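Local coordinates for protein glutamate--tRNA ligase (Elizabethkingia anophelis, PDB 6B1Z) that probably attaches glutamate to its cognate tRNA at the expense of ATP, as a class I glutamyl-tRNA synthetase, at residues A[71-76]-A[305-310]; A[216-221]-A[241-246]. All coordinates share one frame; numbering follows the deposited sequence.

Contact 1: residues A[71-76]-A[305-310]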
ATOM      1  N   GLU A  71      -8.304   8.302   3.296  1.00 17.43           N
ATOM      2  CA  GLU A  71      -9.074   9.312   2.567  1.00 17.63           C
ATOM      3  C   GLU A  71      -8.681   9.349   1.092  1.00 22.71           C
ATOM      4  O   GLU A  71      -9.549   9.482   0.216  1.00 23.46           O
ATOM      5  CB  GLU A  71      -8.892  10.682   3.238  1.00 21.74           C
ATOM      6  CG  GLU A  71      -9.609  10.775   4.608  1.00 28.45           C
ATOM      7  CD  GLU A  71      -9.145  11.938   5.493  1.00 35.29           C
ATOM      8  OE1 GLU A  71      -8.251  12.701   5.080  1.00 40.29           O
ATOM      9  OE2 GLU A  71      -9.683  12.086   6.618  1.00 32.49           O
ATOM     10  N   TRP A  72      -7.381   9.229   0.798  1.00 19.18           N
ATOM     11  CA  TRP A  72      -6.922   9.246  -0.589  1.00 18.53           C
ATOM     12  C   TRP A  72      -7.533   8.101  -1.385  1.00 20.40           C
ATOM     13  O   TRP A  72      -7.958   8.288  -2.536  1.00 23.47           O
ATOM     14  CB  TRP A  72      -5.384   9.176  -0.628  1.00 20.91           C
ATOM     15  CG  TRP A  72      -4.805   9.102  -2.026  1.00 19.66           C
ATOM     16  CD1 TRP A  72      -4.952  10.029  -3.019  1.00 21.44           C
ATOM     17  CD2 TRP A  72      -3.972   8.064  -2.573  1.00 16.67           C
ATOM     18  NE1 TRP A  72      -4.282   9.630  -4.149  1.00 22.21           N
ATOM     19  CE2 TRP A  72      -3.677   8.424  -3.902  1.00 18.36           C
ATOM     20  CE3 TRP A  72      -3.464   6.860  -2.067  1.00 19.62           C
ATOM     21  CZ2 TRP A  72      -2.888   7.637  -4.736  1.00 18.49           C
ATOM     22  CZ3 TRP A  72      -2.680   6.068  -2.906  1.00 19.38           C
ATOM     23  CH2 TRP A  72      -2.406   6.462  -4.224  1.00 17.66           C
ATOM     24  N   ILE A  73      -7.592   6.908  -0.783  1.00 19.76           N
ATOM     25  CA  ILE A  73      -8.131   5.726  -1.446  1.00 20.33           C
ATOM     26  C   ILE A  73      -9.659   5.716  -1.461  1.00 29.13           C
ATOM     27  O   ILE A  73     -10.264   5.086  -2.336  1.00 31.47           O
ATOM     28  CB  ILE A  73      -7.564   4.473  -0.764  1.00 23.27           C
ATOM     29  CG1 ILE A  73      -6.042   4.425  -0.926  1.00 27.04           C
ATOM     30  CG2 ILE A  73      -8.207   3.221  -1.314  1.00 27.97           C
ATOM     31  CD1 ILE A  73      -5.363   3.528   0.095  1.00 31.42           C
ATOM     32  N   GLY A  74     -10.299   6.416  -0.533  1.00 25.05           N
ATOM     33  CA  GLY A  74     -11.748   6.466  -0.492  1.00 30.09           C
ATOM     34  C   GLY A  74     -12.394   5.459   0.440  1.00 29.45           C
ATOM     35  O   GLY A  74     -13.485   4.959   0.137  1.00 30.50           O
ATOM     36  N   MET A  75     -11.759   5.147   1.584  1.00 25.95           N
ATOM     37  CA  MET A  75     -12.262   4.162   2.548  0.56 26.94           C
ATOM     38  C   MET A  75     -12.315   4.801   3.938  1.00 37.02           C
ATOM     39  O   MET A  75     -11.507   4.456   4.809  1.00 34.57           O
ATOM     40  CB  MET A  75     -11.388   2.914   2.572  0.56 28.55           C
ATOM     41  CG  MET A  75     -11.090   2.317   1.230  0.56 26.38           C
ATOM     42  SD  MET A  75     -10.252   0.733   1.430  0.56 33.66           S
ATOM     43  CE  MET A  75      -8.674   1.208   2.141  0.56 25.72           C
ATOM     44  N   VAL A  76     -13.267   5.701   4.150  1.00 27.13           N
ATOM     45  CA  VAL A  76     -13.351   6.471   5.395  1.00 28.68           C
ATOM     46  C   VAL A  76     -14.011   5.614   6.474  1.00 26.33           C
ATOM     47  O   VAL A  76     -15.105   5.068   6.246  1.00 24.19           O
ATOM     48  CB  VAL A  76     -14.129   7.761   5.174  1.00 28.57           C
ATOM     49  CG1 VAL A  76     -14.213   8.555   6.469  1.00 28.14           C
ATOM     50  CG2 VAL A  76     -13.490   8.606   4.057  1.00 31.58           C
ATOM     51  N   GLU A 305      -7.617   4.972  -7.822  1.00 17.25           N
ATOM     52  CA  GLU A 305      -8.494   3.906  -8.287  1.00 16.59           C
ATOM     53  C   GLU A 305      -7.700   2.747  -8.866  1.00 17.84           C
ATOM     54  O   GLU A 305      -8.089   1.583  -8.707  1.00 17.83           O
ATOM     55  CB  GLU A 305      -9.458   4.443  -9.338  1.00 18.30           C
ATOM     56  CG  GLU A 305     -10.358   5.560  -8.827  1.00 24.24           C
ATOM     57  CD  GLU A 305      -9.720   6.949  -8.905  1.00 33.12           C
ATOM     58  OE1 GLU A 305      -8.535   7.097  -9.326  1.00 25.12           O
ATOM     59  OE2 GLU A 305     -10.436   7.915  -8.547  1.00 40.79           O
ATOM     60  N   ALA A 306      -6.594   3.053  -9.557  1.00 16.09           N
ATOM     61  CA  ALA A 306      -5.749   1.996 -10.109  1.00 14.44           C
ATOM     62  C   ALA A 306      -4.957   1.310  -9.012  1.00 15.50           C
ATOM     63  O   ALA A 306      -4.824   0.078  -9.012  1.00 16.86           O
ATOM     64  CB  ALA A 306      -4.803   2.580 -11.155  1.00 17.03           C
ATOM     65  N   PHE A 307      -4.429   2.098  -8.078  1.00 15.08           N
ATOM     66  CA  PHE A 307      -3.697   1.557  -6.939  1.00 16.98           C
ATOM     67  C   PHE A 307      -4.539   0.558  -6.150  1.00 17.85           C
ATOM     68  O   PHE A 307      -4.083  -0.558  -5.866  1.00 17.61           O
ATOM     69  CB  PHE A 307      -3.243   2.707  -6.046  1.00 16.55           C
ATOM     70  CG  PHE A 307      -2.571   2.255  -4.769  1.00 14.79           C
ATOM     71  CD1 PHE A 307      -1.347   1.608  -4.814  1.00 16.36           C
ATOM     72  CD2 PHE A 307      -3.168   2.502  -3.539  1.00 15.51           C
ATOM     73  CE1 PHE A 307      -0.721   1.195  -3.635  1.00 17.75           C
ATOM     74  CE2 PHE A 307      -2.563   2.101  -2.352  1.00 17.00           C
ATOM     75  CZ  PHE A 307      -1.337   1.456  -2.401  1.00 18.33           C
ATOM     76  N   ILE A 308      -5.766   0.941  -5.775  1.00 17.65           N
ATOM     77  CA  ILE A 308      -6.542   0.054  -4.912  1.00 16.86           C
ATOM     78  C   ILE A 308      -7.085  -1.145  -5.694  1.00 15.84           C
ATOM     79  O   ILE A 308      -7.228  -2.240  -5.131  1.00 16.54           O
ATOM     80  CB  ILE A 308      -7.630   0.860  -4.172  1.00 17.29           C
ATOM     81  CG1 ILE A 308      -8.060   0.097  -2.912  1.00 20.98           C
ATOM     82  CG2 ILE A 308      -8.800   1.212  -5.107  1.00 17.03           C
ATOM     83  CD1 ILE A 308      -6.913  -0.099  -1.906  1.00 21.21           C
ATOM     84  N   ASN A 309      -7.324  -0.995  -7.004  1.00 16.04           N
ATOM     85  CA  ASN A 309      -7.657  -2.148  -7.840  1.00 15.57           C
ATOM     86  C   ASN A 309      -6.507  -3.161  -7.831  1.00 14.88           C
ATOM     87  O   ASN A 309      -6.729  -4.378  -7.707  1.00 16.49           O
ATOM     88  CB  ASN A 309      -7.978  -1.641  -9.267  1.00 17.06           C
ATOM     89  CG  ASN A 309      -8.760  -2.645 -10.139  1.00 16.30           C
ATOM     90  OD1 ASN A 309      -9.331  -2.254 -11.160  1.00 17.95           O
ATOM     91  ND2 ASN A 309      -8.740  -3.932  -9.787  1.00 19.35           N
ATOM     92  N   MET A 310      -5.273  -2.671  -7.949  1.00 14.96           N
ATOM     93  CA  MET A 310      -4.107  -3.552  -7.923  1.00 14.11           C
ATOM     94  C   MET A 310      -3.990  -4.266  -6.576  1.00 16.11           C
ATOM     95  O   MET A 310      -3.781  -5.489  -6.514  1.00 16.25           O
ATOM     96  CB  MET A 310      -2.854  -2.726  -8.225  1.00 15.72           C
ATOM     97  CG  MET A 310      -1.534  -3.508  -8.166  1.00 15.91           C
ATOM     98  SD  MET A 310      -0.846  -3.669  -6.498  1.00 17.83           S
ATOM     99  CE  MET A 310      -0.350  -1.995  -6.161  1.00 17.59           C
TER

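Contact 2: residues A[216-221]-A[241-246]. With EDO (1,2-ethanediol), chain V.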
ATOM      1  N   ILE A 216      -9.892  -7.411  24.567  1.00 15.98           N
ATOM      2  CA  ILE A 216     -10.806  -6.569  25.346  1.00 15.51           C
ATOM      3  C   ILE A 216     -11.581  -5.646  24.418  1.00 17.28           C
ATOM      4  O   ILE A 216     -12.813  -5.535  24.500  1.00 19.25           O
ATOM      5  CB  ILE A 216     -10.031  -5.755  26.399  1.00 16.27           C
ATOM      6  CG1 ILE A 216      -9.536  -6.668  27.538  1.00 16.35           C
ATOM      7  CG2 ILE A 216     -10.898  -4.574  26.935  1.00 18.98           C
ATOM      8  CD1 ILE A 216      -8.473  -6.026  28.403  1.00 17.12           C
ATOM      9  N   ASP A 217     -10.869  -4.987  23.508  1.00 15.95           N
ATOM     10  CA  ASP A 217     -11.549  -3.994  22.682  1.00 15.82           C
ATOM     11  C   ASP A 217     -12.377  -4.616  21.568  1.00 17.33           C
ATOM     12  O   ASP A 217     -13.389  -4.031  21.170  1.00 18.05           O
ATOM     13  CB  ASP A 217     -10.539  -3.003  22.106  1.00 15.93           C
ATOM     14  CG  ASP A 217      -9.962  -2.066  23.169  1.00 17.04           C
ATOM     15  OD1 ASP A 217     -10.559  -1.934  24.269  1.00 17.80           O
ATOM     16  OD2 ASP A 217      -8.916  -1.449  22.892  1.00 18.67           O
ATOM     17  N   ASP A 218     -11.973  -5.768  21.034  1.00 16.36           N
ATOM     18  CA  ASP A 218     -12.837  -6.450  20.076  1.00 16.40           C
ATOM     19  C   ASP A 218     -14.139  -6.881  20.738  1.00 19.13           C
ATOM     20  O   ASP A 218     -15.215  -6.787  20.138  1.00 18.76           O
ATOM     21  CB  ASP A 218     -12.099  -7.630  19.444  1.00 13.57           C
ATOM     22  CG  ASP A 218     -11.004  -7.176  18.509  1.00 15.83           C
ATOM     23  OD1 ASP A 218     -10.140  -7.999  18.154  1.00 15.55           O
ATOM     24  OD2 ASP A 218     -11.024  -5.967  18.136  1.00 17.15           O
ATOM     25  N   HIS A 219     -14.070  -7.315  21.998  1.00 16.08           N
ATOM     26  CA  HIS A 219     -15.284  -7.625  22.742  1.00 17.09           C
ATOM     27  C   HIS A 219     -16.124  -6.372  22.979  1.00 20.46           C
ATOM     28  O   HIS A 219     -17.321  -6.347  22.655  1.00 19.64           O
ATOM     29  CB  HIS A 219     -14.906  -8.292  24.066  1.00 17.25           C
ATOM     30  CG  HIS A 219     -16.083  -8.620  24.932  1.00 17.89           C
ATOM     31  ND1 HIS A 219     -16.940  -9.664  24.659  1.00 22.50           N
ATOM     32  CD2 HIS A 219     -16.545  -8.037  26.061  1.00 20.19           C
ATOM     33  CE1 HIS A 219     -17.879  -9.713  25.586  1.00 22.93           C
ATOM     34  NE2 HIS A 219     -17.665  -8.735  26.448  1.00 24.85           N
ATOM     35  N   GLU A 220     -15.511  -5.320  23.545  1.00 17.54           N
ATOM     36  CA  GLU A 220     -16.257  -4.115  23.893  1.00 18.13           C
ATOM     37  C   GLU A 220     -16.860  -3.442  22.665  1.00 19.98           C
ATOM     38  O   GLU A 220     -17.971  -2.891  22.739  1.00 22.41           O
ATOM     39  CB  GLU A 220     -15.357  -3.127  24.638  1.00 21.69           C
ATOM     40  CG  GLU A 220     -14.936  -3.596  26.026  1.00 23.91           C
ATOM     41  CD  GLU A 220     -16.109  -3.851  26.953  1.00 31.65           C
ATOM     42  OE1 GLU A 220     -16.638  -2.878  27.527  1.00 34.16           O
ATOM     43  OE2 GLU A 220     -16.505  -5.025  27.105  1.00 35.73           O
ATOM     44  N   MET A 221     -16.145  -3.453  21.539  1.00 18.77           N
ATOM     45  CA  MET A 221     -16.617  -2.791  20.326  1.00 18.10           C
ATOM     46  C   MET A 221     -17.474  -3.708  19.464  1.00 20.02           C
ATOM     47  O   MET A 221     -17.843  -3.324  18.347  1.00 20.15           O
ATOM     48  CB  MET A 221     -15.432  -2.261  19.515  1.00 18.62           C
ATOM     49  CG  MET A 221     -14.602  -1.232  20.271  1.00 19.06           C
ATOM     50  SD  MET A 221     -13.281  -0.532  19.272  1.00 18.93           S
ATOM     51  CE  MET A 221     -12.712   0.756  20.399  1.00 20.24           C
ATOM     52  N   LEU A 241      -7.964 -18.500  23.690  1.00 15.85           N
ATOM     53  CA  LEU A 241      -7.923 -18.844  25.110  1.00 15.48           C
ATOM     54  C   LEU A 241      -8.230 -17.637  25.992  1.00 15.31           C
ATOM     55  O   LEU A 241      -8.809 -17.796  27.079  1.00 16.54           O
ATOM     56  CB  LEU A 241      -6.556 -19.444  25.473  1.00 14.31           C
ATOM     57  CG  LEU A 241      -6.358 -20.884  25.014  1.00 15.54           C
ATOM     58  CD1 LEU A 241      -4.857 -21.223  25.092  1.00 16.91           C
ATOM     59  CD2 LEU A 241      -7.181 -21.815  25.910  1.00 17.53           C
ATOM     60  N   LEU A 242      -7.846 -16.424  25.558  1.00 14.19           N
ATOM     61  CA  LEU A 242      -8.185 -15.243  26.344  1.00 13.73           C
ATOM     62  C   LEU A 242      -9.690 -15.003  26.370  1.00 14.19           C
ATOM     63  O   LEU A 242     -10.238 -14.652  27.419  1.00 15.25           O
ATOM     64  CB  LEU A 242      -7.450 -14.016  25.796  1.00 13.83           C
ATOM     65  CG  LEU A 242      -5.953 -14.007  26.141  1.00 14.74           C
ATOM     66  CD1 LEU A 242      -5.257 -12.889  25.347  1.00 16.69           C
ATOM     67  CD2 LEU A 242      -5.685 -13.826  27.650  1.00 18.08           C
ATOM     68  N   TYR A 243     -10.376 -15.176  25.233  1.00 15.98           N
ATOM     69  CA  TYR A 243     -11.834 -15.040  25.250  1.00 16.26           C
ATOM     70  C   TYR A 243     -12.442 -16.054  26.207  1.00 15.95           C
ATOM     71  O   TYR A 243     -13.313 -15.709  27.009  1.00 17.62           O
ATOM     72  CB  TYR A 243     -12.437 -15.201  23.850  1.00 15.54           C
ATOM     73  CG  TYR A 243     -12.230 -13.997  22.965  1.00 14.15           C
ATOM     74  CD1 TYR A 243     -13.017 -12.870  23.106  1.00 16.97           C
ATOM     75  CD2 TYR A 243     -11.244 -13.998  21.989  1.00 15.29           C
ATOM     76  CE1 TYR A 243     -12.820 -11.759  22.304  1.00 20.05           C
ATOM     77  CE2 TYR A 243     -11.032 -12.885  21.180  1.00 16.28           C
ATOM     78  CZ  TYR A 243     -11.828 -11.776  21.353  1.00 21.11           C
ATOM     79  OH  TYR A 243     -11.643 -10.677  20.549  1.00 20.23           O
ATOM     80  N   GLU A 244     -11.940 -17.288  26.184  1.00 15.58           N
ATOM     81  CA  GLU A 244     -12.416 -18.296  27.129  1.00 15.01           C
ATOM     82  C   GLU A 244     -12.172 -17.863  28.571  1.00 17.87           C
ATOM     83  O   GLU A 244     -13.058 -17.996  29.432  1.00 18.10           O
ATOM     84  CB  GLU A 244     -11.732 -19.630  26.841  1.00 15.27           C
ATOM     85  CG  GLU A 244     -12.154 -20.745  27.790  1.00 19.30           C
ATOM     86  CD  GLU A 244     -11.430 -22.047  27.505  1.00 27.70           C
ATOM     87  OE1 GLU A 244     -11.078 -22.302  26.338  1.00 25.82           O
ATOM     88  OE2 GLU A 244     -11.206 -22.817  28.456  1.00 35.05           O
ATOM     89  N   ALA A 245     -10.975 -17.347  28.862  1.00 15.03           N
ATOM     90  CA  ALA A 245     -10.649 -16.931  30.225  1.00 15.48           C
ATOM     91  C   ALA A 245     -11.616 -15.863  30.728  1.00 17.30           C
ATOM     92  O   ALA A 245     -11.965 -15.843  31.920  1.00 19.96           O
ATOM     93  CB  ALA A 245      -9.202 -16.425  30.290  1.00 18.20           C
ATOM     94  N   MET A 246     -12.102 -15.015  29.830  1.00 17.59           N
ATOM     95  CA  MET A 246     -12.973 -13.908  30.186  1.00 16.29           C
ATOM     96  C   MET A 246     -14.446 -14.288  30.181  1.00 17.46           C
ATOM     97  O   MET A 246     -15.288 -13.453  30.546  1.00 19.73           O
ATOM     98  CB  MET A 246     -12.747 -12.736  29.228  1.00 15.78           C
ATOM     99  CG  MET A 246     -11.291 -12.216  29.212  1.00 17.30           C
ATOM    100  SD  MET A 246     -10.681 -11.662  30.815  1.00 18.74           S
ATOM    101  CE  MET A 246     -11.567 -10.100  30.980  1.00 17.13           C
TER
HETATM  102  C1  EDO V 621      -7.373  -9.867  18.854  1.00 48.76           C
HETATM  103  O1  EDO V 621      -6.164 -10.312  19.474  1.00 41.04           O
HETATM  104  C2  EDO V 621      -8.324 -11.044  18.721  1.00 35.50           C
HETATM  105  O2  EDO V 621      -9.676 -10.571  18.779  1.00 22.38           O

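Contact 1: residues A[71-76]-A[305-310]
W72 meets F307 and I73 meets I308 in a wholly apolar contact between the last turn of helix 62-73 and helix 304-312. The aromatic pair comes first: the six-membered ring of W72 lies obliquely against the F307 ring, centroids 5.5 Å apart and planes inclined by 35°. The touch is made by one corner of the indole, W72 CZ3 lying 3.7 Å from F307 CD2. CG of W72 is anti to the backbone N (chi1 176°), which swings the long ring system out to F307 although its CB does not point there.

Aliphatic contacts complete the seam. I73 uses both of its branches: CD1 comes to the edge of the F307 ring, in its plane, 4.0 Å from CE2, while CG2 packs across the I308 side chain, 3.5 Å from CG1 and 3.6 Å from CD1 of I308. The CA atoms of I73 and I308, 6.8 Å apart, are the nearest CA pair across the two segments.

Backbone bonds shape the end of the first helix. G74, with positive phi, is the C-prime residue of a Schellman motif; its N reaches E71 O in a weak bond of 3.2 Å, and the chain leaves helical geometry at G74. M75 and I308 both touch L33 of helix 26-41, and F307 touches L26 there, so a third helix joins the packing. Y297 adds another ring beside F307.

With I73, F307 and I308 buried and no polar group engaged between the segments, van der Waals contact and the hydrophobic effect probably hold the two helices together here; the contact itself imposes no hydrogen-bond directionality.

Contact 2: residues A[216-221]-A[241-246]
D218 and Y243 both carry CG anti to the carbonyl carbon and beside the backbone N (chi1 -70° and -75°), and these torsions bring the carboxylate of helix 210-220 and the phenol of helix 236-246 near a common point. The tyrosine does the reaching: its CB does not point at the other helix, but the ring carries OH to 3.3 Å from D218 CB. Carboxylate and ring planes are nearly coplanar, 11° apart. H219 CB lies at the ring's edge, 4.4 Å from Y243 CE1, a looser approach.

The polar link runs through a bound 1,2-ethanediol, probably from the crystallisation liquor. Y243 OH donates to its O2 over 2.6 Å, and O2 in turn donates to D218 OD1 over 2.7 Å. O2 lies in the plane of the tyrosine ring, at its edge; through its two bonds this one hydroxyl links phenol and carboxylate.

The other carboxylate oxygen, D218 OD2, forms salt bridges with R15 and R49, which probably hold the group in place. H219 stacks on W248. The two helices belong to the catalytic domain of a class I synthetase (HUP clan), which has a Rossmann-type fold; the carboxylate, its arginines and the bound diol are consistent with a polar pocket there.

In the fold
Both contacts pair helices of the class I catalytic domain, and both are buried, yet they share no helix: contact 1 joins helices 62-73 and 304-312 near the centre of the chain, whereas contact 2 joins helices 210-220 and 236-246 about 30 Å from that centre. Their own centres are about 32 Å apart, and along the sequence contact 2 is nested within the loop that contact 1 closes. Contact 1, formed by segments 229 residues apart, is purely hydrophobic and direct. Contact 2 joins segments close in sequence, buries less surface and is bridged by a small molecule in polar, arginine-rich surroundings.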